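Local structure of uncharacterized protein (Magnetospirillum magneticum AMB-1, 5MU5) at residues 292-295 with 296-299; 586-589 with 590-593; 605-608 with 609-613. The protein is a Maf glycosyltransferase involved in the formation of bacterial flagella and probably attaches sugars, such as nonulosonic acids, to flagellin. All blocks are in the same frame, centred on the assembly; numbering follows the deposited sequence.

Contact 1 of 3, residues 292-295 with 296-299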
loop_
_atom_site.group_PDB
_atom_site.type_symbol
_atom_site.label_atom_id
_atom_site.label_comp_id
_atom_site.label_asym_id
_atom_site.label_seq_id
_atom_site.Cartn_x
_atom_site.Cartn_y
_atom_site.Cartn_z
ATOM N N LYS A 292 -38.220 1.740 -3.599
ATOM C CA LYS A 292 -39.184 2.839 -3.637
ATOM C C LYS A 292 -40.255 2.689 -2.574
ATOM O O LYS A 292 -40.555 3.639 -1.868
ATOM C CB LYS A 292 -39.829 2.937 -5.009
ATOM C CG LYS A 292 -40.627 4.202 -5.198
ATOM C CD LYS A 292 -40.883 4.492 -6.666
ATOM C CE LYS A 292 -41.524 5.868 -6.785
ATOM N NZ LYS A 292 -41.914 6.169 -8.184
ATOM N N ALA A 293 -40.782 1.478 -2.444
ATOM C CA ALA A 293 -41.829 1.171 -1.469
ATOM C C ALA A 293 -41.340 1.237 -0.026
ATOM O O ALA A 293 -42.148 1.330 0.884
ATOM C CB ALA A 293 -42.410 -0.209 -1.745
ATOM N N ASN A 294 -40.031 1.214 0.182
ATOM C CA ASN A 294 -39.482 1.242 1.529
ATOM C C ASN A 294 -38.704 2.508 1.903
ATOM O O ASN A 294 -38.284 2.641 3.041
ATOM C CB ASN A 294 -38.590 0.014 1.731
ATOM C CG ASN A 294 -39.393 -1.247 1.914
ATOM O OD1 ASN A 294 -39.850 -1.545 3.014
ATOM N ND2 ASN A 294 -39.569 -2.003 0.837
ATOM N N GLN A 295 -38.529 3.440 0.976
ATOM C CA GLN A 295 -37.680 4.592 1.246
ATOM C C GLN A 295 -38.175 5.447 2.398
ATOM O O GLN A 295 -37.382 6.171 3.012
ATOM C CB GLN A 295 -37.481 5.466 0.008
ATOM C CG GLN A 295 -38.684 6.297 -0.377
ATOM C CD GLN A 295 -38.390 7.156 -1.580
ATOM O OE1 GLN A 295 -37.422 7.897 -1.592
ATOM N NE2 GLN A 295 -39.220 7.056 -2.602
ATOM N N ASP A 296 -39.463 5.360 2.705
ATOM C CA ASP A 296 -40.010 6.106 3.837
ATOM C C ASP A 296 -39.514 5.616 5.221
ATOM O O ASP A 296 -39.513 6.402 6.188
ATOM C CB ASP A 296 -41.544 6.158 3.775
ATOM C CG ASP A 296 -42.183 4.788 3.865
ATOM O OD1 ASP A 296 -41.514 3.771 3.542
ATOM O OD2 ASP A 296 -43.374 4.721 4.247
ATOM N N ARG A 297 -39.076 4.355 5.306
ATOM C CA ARG A 297 -38.599 3.771 6.556
ATOM C C ARG A 297 -37.196 3.133 6.508
ATOM O O ARG A 297 -36.825 2.335 7.379
ATOM C CB ARG A 297 -39.610 2.775 7.097
ATOM C CG ARG A 297 -39.821 1.540 6.245
ATOM C CD ARG A 297 -41.008 0.759 6.783
ATOM N NE ARG A 297 -41.553 -0.165 5.798
ATOM C CZ ARG A 297 -42.293 0.194 4.749
ATOM N NH1 ARG A 297 -42.580 1.480 4.525
ATOM N NH2 ARG A 297 -42.739 -0.736 3.907
ATOM N N ALA A 298 -36.404 3.509 5.517
ATOM C CA ALA A 298 -35.008 3.095 5.455
ATOM C C ALA A 298 -34.152 4.267 5.025
ATOM O O ALA A 298 -34.610 5.143 4.298
ATOM C CB ALA A 298 -34.831 1.943 4.488
ATOM N N VAL A 299 -32.891 4.275 5.440
ATOM C CA VAL A 299 -32.000 5.350 5.033
ATOM C C VAL A 299 -31.399 4.951 3.700
ATOM O O VAL A 299 -30.897 3.849 3.588
ATOM C CB VAL A 299 -30.929 5.585 6.105
ATOM C CG1 VAL A 299 -29.836 6.523 5.602
ATOM C CG2 VAL A 299 -31.619 6.126 7.353
#

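Contact 2 of 3, residues 586-589 with 590-593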
loop_
_atom_site.group_PDB
_atom_site.type_symbol
_atom_site.label_atom_id
_atom_site.label_comp_id
_atom_site.label_asym_id
_atom_site.label_seq_id
_atom_site.Cartn_x
_atom_site.Cartn_y
_atom_site.Cartn_z
ATOM N N PRO A 586 3.982 9.036 12.561
ATOM C CA PRO A 586 3.341 9.045 11.242
ATOM C C PRO A 586 4.109 9.945 10.272
ATOM O O PRO A 586 4.899 10.775 10.700
ATOM C CB PRO A 586 1.922 9.577 11.520
ATOM C CG PRO A 586 1.995 10.266 12.848
ATOM C CD PRO A 586 3.308 9.935 13.518
ATOM N N PRO A 587 3.896 9.769 8.966
ATOM C CA PRO A 587 4.639 10.631 8.057
ATOM C C PRO A 587 4.233 12.100 8.176
ATOM O O PRO A 587 3.067 12.401 8.410
ATOM C CB PRO A 587 4.280 10.083 6.666
ATOM C CG PRO A 587 3.677 8.737 6.892
ATOM C CD PRO A 587 3.078 8.768 8.260
ATOM N N THR A 588 5.198 12.999 8.028
ATOM C CA THR A 588 4.916 14.417 7.991
ATOM C C THR A 588 4.315 14.790 6.638
ATOM O O THR A 588 4.410 14.031 5.655
ATOM C CB THR A 588 6.201 15.256 8.138
ATOM O OG1 THR A 588 7.115 14.897 7.099
ATOM C CG2 THR A 588 6.869 15.047 9.516
ATOM N N VAL A 589 3.728 15.979 6.583
ATOM C CA VAL A 589 3.250 16.536 5.328
ATOM C C VAL A 589 4.386 16.611 4.297
ATOM O O VAL A 589 4.222 16.213 3.142
ATOM C CB VAL A 589 2.627 17.919 5.581
ATOM C CG1 VAL A 589 2.386 18.684 4.296
ATOM C CG2 VAL A 589 1.332 17.754 6.361
ATOM N N ALA A 590 5.543 17.117 4.712
ATOM C CA ALA A 590 6.703 17.197 3.822
ATOM C C ALA A 590 7.044 15.840 3.217
ATOM O O ALA A 590 7.281 15.720 2.023
ATOM C CB ALA A 590 7.904 17.753 4.569
ATOM N N GLN A 591 7.030 14.809 4.043
ATOM C CA GLN A 591 7.333 13.477 3.556
ATOM C C GLN A 591 6.303 12.958 2.569
ATOM O O GLN A 591 6.649 12.303 1.595
ATOM C CB GLN A 591 7.454 12.517 4.722
ATOM C CG GLN A 591 8.756 12.667 5.448
ATOM C CD GLN A 591 8.780 11.864 6.720
ATOM O OE1 GLN A 591 7.765 11.749 7.411
ATOM N NE2 GLN A 591 9.948 11.305 7.048
ATOM N N PHE A 592 5.032 13.201 2.848
ATOM C CA PHE A 592 3.998 12.811 1.912
ATOM C C PHE A 592 4.161 13.529 0.599
ATOM O O PHE A 592 3.926 12.951 -0.448
ATOM C CB PHE A 592 2.603 13.116 2.435
ATOM C CG PHE A 592 2.039 12.048 3.296
ATOM C CD1 PHE A 592 1.779 10.804 2.770
ATOM C CD2 PHE A 592 1.736 12.299 4.626
ATOM C CE1 PHE A 592 1.241 9.811 3.555
ATOM C CE2 PHE A 592 1.197 11.320 5.422
ATOM C CZ PHE A 592 0.948 10.073 4.886
ATOM N N PHE A 593 4.537 14.791 0.648
ATOM C CA PHE A 593 4.689 15.564 -0.590
ATOM C C PHE A 593 5.734 15.043 -1.553
ATOM O O PHE A 593 5.483 14.987 -2.743
ATOM C CB PHE A 593 4.951 17.036 -0.297
ATOM C CG PHE A 593 3.742 17.885 -0.438
ATOM C CD1 PHE A 593 2.731 17.824 0.488
ATOM C CD2 PHE A 593 3.613 18.749 -1.520
ATOM C CE1 PHE A 593 1.602 18.605 0.344
ATOM C CE2 PHE A 593 2.478 19.519 -1.674
ATOM C CZ PHE A 593 1.477 19.453 -0.736
#

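Contact 3 of 3, residues 605-608 with 609-613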
loop_
_atom_site.group_PDB
_atom_site.type_symbol
_atom_site.label_atom_id
_atom_site.label_comp_id
_atom_site.label_asym_id
_atom_site.label_seq_id
_atom_site.Cartn_x
_atom_site.Cartn_y
_atom_site.Cartn_z
ATOM N N TYR A 605 17.358 5.387 -11.174
ATOM C CA TYR A 605 18.800 5.399 -11.292
ATOM C C TYR A 605 19.452 4.111 -10.766
ATOM O O TYR A 605 20.439 3.657 -11.314
ATOM C CB TYR A 605 19.427 6.666 -10.711
ATOM C CG TYR A 605 19.391 6.877 -9.223
ATOM C CD1 TYR A 605 20.177 6.112 -8.349
ATOM C CD2 TYR A 605 18.636 7.919 -8.693
ATOM C CE1 TYR A 605 20.157 6.355 -6.984
ATOM C CE2 TYR A 605 18.626 8.174 -7.336
ATOM C CZ TYR A 605 19.389 7.386 -6.487
ATOM O OH TYR A 605 19.386 7.608 -5.132
ATOM N N ASP A 606 18.872 3.498 -9.749
ATOM C CA ASP A 606 19.445 2.295 -9.172
ATOM C C ASP A 606 19.447 1.158 -10.194
ATOM O O ASP A 606 20.401 0.376 -10.281
ATOM C CB ASP A 606 18.683 1.879 -7.917
ATOM C CG ASP A 606 19.123 0.529 -7.404
ATOM O OD1 ASP A 606 20.226 0.430 -6.795
ATOM O OD2 ASP A 606 18.370 -0.461 -7.637
ATOM N N TYR A 607 18.372 1.075 -10.966
ATOM C CA TYR A 607 18.250 0.073 -11.988
ATOM C C TYR A 607 19.354 0.263 -13.032
ATOM O O TYR A 607 20.057 -0.687 -13.391
ATOM C CB TYR A 607 16.865 0.134 -12.651
ATOM C CG TYR A 607 16.693 -0.902 -13.737
ATOM C CD1 TYR A 607 16.224 -2.173 -13.444
ATOM C CD2 TYR A 607 17.040 -0.615 -15.045
ATOM C CE1 TYR A 607 16.092 -3.133 -14.439
ATOM C CE2 TYR A 607 16.910 -1.555 -16.045
ATOM C CZ TYR A 607 16.430 -2.816 -15.741
ATOM O OH TYR A 607 16.312 -3.754 -16.749
ATOM N N TYR A 608 19.523 1.489 -13.505
ATOM C CA TYR A 608 20.464 1.722 -14.603
ATOM C C TYR A 608 21.945 1.748 -14.218
ATOM O O TYR A 608 22.781 1.302 -15.016
ATOM C CB TYR A 608 20.046 2.938 -15.435
ATOM C CG TYR A 608 18.771 2.670 -16.230
ATOM C CD1 TYR A 608 18.794 1.835 -17.336
ATOM C CD2 TYR A 608 17.549 3.245 -15.869
ATOM C CE1 TYR A 608 17.643 1.583 -18.071
ATOM C CE2 TYR A 608 16.399 2.992 -16.589
ATOM C CZ TYR A 608 16.453 2.162 -17.690
ATOM O OH TYR A 608 15.330 1.888 -18.429
ATOM N N VAL A 609 22.291 2.223 -13.015
ATOM C CA VAL A 609 23.713 2.235 -12.632
ATOM C C VAL A 609 24.353 0.843 -12.546
ATOM O O VAL A 609 25.548 0.698 -12.807
ATOM C CB VAL A 609 24.025 2.939 -11.289
ATOM C CG1 VAL A 609 23.800 4.408 -11.409
ATOM C CG2 VAL A 609 23.225 2.353 -10.144
ATOM N N LYS A 610 23.587 -0.158 -12.130
ATOM C CA LYS A 610 24.086 -1.528 -12.107
ATOM C C LYS A 610 24.334 -2.101 -13.509
ATOM O O LYS A 610 24.985 -3.106 -13.639
ATOM C CB LYS A 610 23.053 -2.468 -11.501
ATOM C CG LYS A 610 22.702 -2.268 -10.059
ATOM C CD LYS A 610 21.815 -3.438 -9.680
ATOM C CE LYS A 610 21.018 -3.124 -8.442
ATOM N NZ LYS A 610 19.859 -2.251 -8.773
ATOM N N ARG A 611 23.749 -1.491 -14.528
ATOM C CA ARG A 611 23.761 -2.028 -15.883
ATOM C C ARG A 611 24.554 -1.171 -16.856
ATOM O O ARG A 611 24.688 -1.508 -18.029
ATOM C CB ARG A 611 22.312 -2.162 -16.363
ATOM C CG ARG A 611 21.546 -3.253 -15.624
ATOM C CD ARG A 611 20.072 -3.262 -15.986
ATOM N NE ARG A 611 19.345 -4.369 -15.349
ATOM C CZ ARG A 611 19.012 -4.420 -14.057
ATOM N NH1 ARG A 611 19.323 -3.442 -13.205
ATOM N NH2 ARG A 611 18.334 -5.454 -13.607
ATOM N N VAL A 612 25.108 -0.068 -16.372
ATOM C CA VAL A 612 25.842 0.822 -17.253
ATOM C C VAL A 612 27.184 0.213 -17.688
ATOM O O VAL A 612 27.909 -0.337 -16.879
ATOM C CB VAL A 612 26.040 2.209 -16.602
ATOM C CG1 VAL A 612 27.072 2.158 -15.491
ATOM C CG2 VAL A 612 26.410 3.236 -17.660
ATOM N N THR A 613 27.472 0.288 -18.988
ATOM C CA THR A 613 28.773 -0.103 -19.539
ATOM C C THR A 613 29.288 1.034 -20.411
ATOM O O THR A 613 28.490 1.796 -20.975
ATOM C CB THR A 613 28.716 -1.373 -20.418
ATOM O OG1 THR A 613 27.783 -1.180 -21.490
ATOM C CG2 THR A 613 28.311 -2.568 -19.582
#

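Contact 1 of 3, residues 292-295 with 296-299
Ala293 O lies 3.7 Å from Arg297 NH1, set obliquely to the guanidinium and too far for a hydrogen bond. Asn294 carries most of the contact. Its backbone O accepts from Arg297 N at 2.9 Å, with the donor standing 44° out of the carbonyl plane, which pins the chain as it leaves helix 284-294. Its side-chain OD1 sits over one face of the Arg297 guanidinium, 3.1 Å from NH2. The N-H bonds point poorly for a hydrogen bond there, and the amide plane is turned 58° from the guanidinium, so this is a polar contact across a face. The amide nitrogen ND2 instead bonds to Val290 O, one helical turn back, which fixes the flip of the amide. Gln295 sends its amide away from the turn, OE1 to Gln316 N and NE2 to Gly314 O.

Arg297 gets back to the turn because its CG lies between the backbone N and the carbonyl carbon (chi1 66°) and the chain then runs extended to NE. Asp296 awaits it there, with OD1 in a salt bridge to NH1 at 2.7 Å. With a leucine in place of Arg297, the Asp296 carboxylate would probably lose this charged mate, and Asn294 OD1 the positive group beside it.

The turn links helix 284-294 to strand 299-303, completing a beta-alpha-beta crossover from strand 275-278 in the large, mostly parallel sheet. The guanidinium is likely to offset the Asp296 charge, while the Asn294 and Ala293 oxygens, neutral dipoles, face it favourably.

Contact 2 of 3, residues 586-589 with 590-593
Thr588 and Gln591 trade hydrogen bonds as a capping box at the start of helix 589-609. Thr588, the N-cap residue, accepts from Gln591 N on OG1 at 3.1 Å. In return Gln591 OE1 takes Thr588 N at 2.9 Å, in the carbonyl plane on a lone pair and nearly straight at 164°. OG1 stands between the backbone N and the carbonyl carbon (chi1 57°), facing the first turn, and it also gives a weak bond to the same OE1, so two donors grip that oxygen. Gln591 NE2 bonds to Met578 O, which holds the amide's orientation. Regular helical bonds follow, Phe592 N to Thr588 O and Phe593 N to Val589 O.

The apolar contacts lie beside this cap. Pro587 CB makes a CH-pi contact over one face of the Phe592 ring, 3.9 Å from its centroid and displaced toward the CE2 rim. Val589 and Phe593 run side by side, with CG1 3.9 Å from CD1.

This helix start is wedged between several partners. Val589 meets Ala376 and Leu377 of helix 373-378, Ala590 packs on Ile550 and Leu553 of helix 546-564, and Phe593 reaches Leu242 and Met246 of helix 242-257.

Contact 3 of 3, residues 605-608 with 609-613
Asp606 and Lys610 form a salt bridge one helical turn apart, OD2 to NZ at 2.6 Å. The ammonium meets the carboxylate from above its plane, 49° out, and Lys610 NZ also bonds to Asp606 O at 3.1 Å. A bend at the end of the lysine chain (chi4 78°) folds NZ back over the last helical turn to reach both oxygens. NZ has a further salt-bridge partner in Asp208, and so does Arg611 NH1.

Arg611 holds Tyr607 in two ways. NH1 donates to Tyr607 O at 2.9 Å, with that oxygen near the guanidinium plane. The guanidinium itself lies flat on the tyrosine ring, centres 3.6 Å apart and planes within 10°, a stacked cation-pi contact. CD adds a CH-pi contact over the same ring, and NE bonds to Gln114 O. Backbone bonds complete the turn: Val609 N to Tyr605 O, and Arg611 N to Tyr608 O at 3.0 Å.

Farther out, Tyr607 CD2 sits 3.6 Å above the centre of the Tyr608 ring. Tyr608 meets Phe112 edge-to-face and touches Leu98 and Leu102 of helix 92-107, while Val609 presses its methyls on the carbonyls of Tyr605 and Asp606 and packs against Phe621 and Ile625. Strand 612-613 then pairs antiparallel with strand 111-112.

The two cations converge on Asp208, so Asp606 and Asp208 together are likely to offset their charge. Stacking and bonding fix the guanidinium's rotation. The end of this bundle helix is therefore probably held by charge as well as by packing against the N-terminal part of the chain.

Contacts 2 and 3 both belong to helix 589-609, one at its start and the other at its far end, with centres about 29 Å apart. Both are largely buried in the helical bundle domain. Contact 1 is different: only partly buried, it lies in the MptE-like region, its centre about 38 Å from the chain centre and on the opposite side of it from contact 3. The chemistry follows these places. At 586-593 the polar work is uncharged, amide and hydroxyl, with aromatic packing beside it. Both 292-299 and 605-613 use an arginine reaching back, paired with Asp296 and beside an amide oxygen in the first, paired with Asp208 and stacked on a tyrosine in the second.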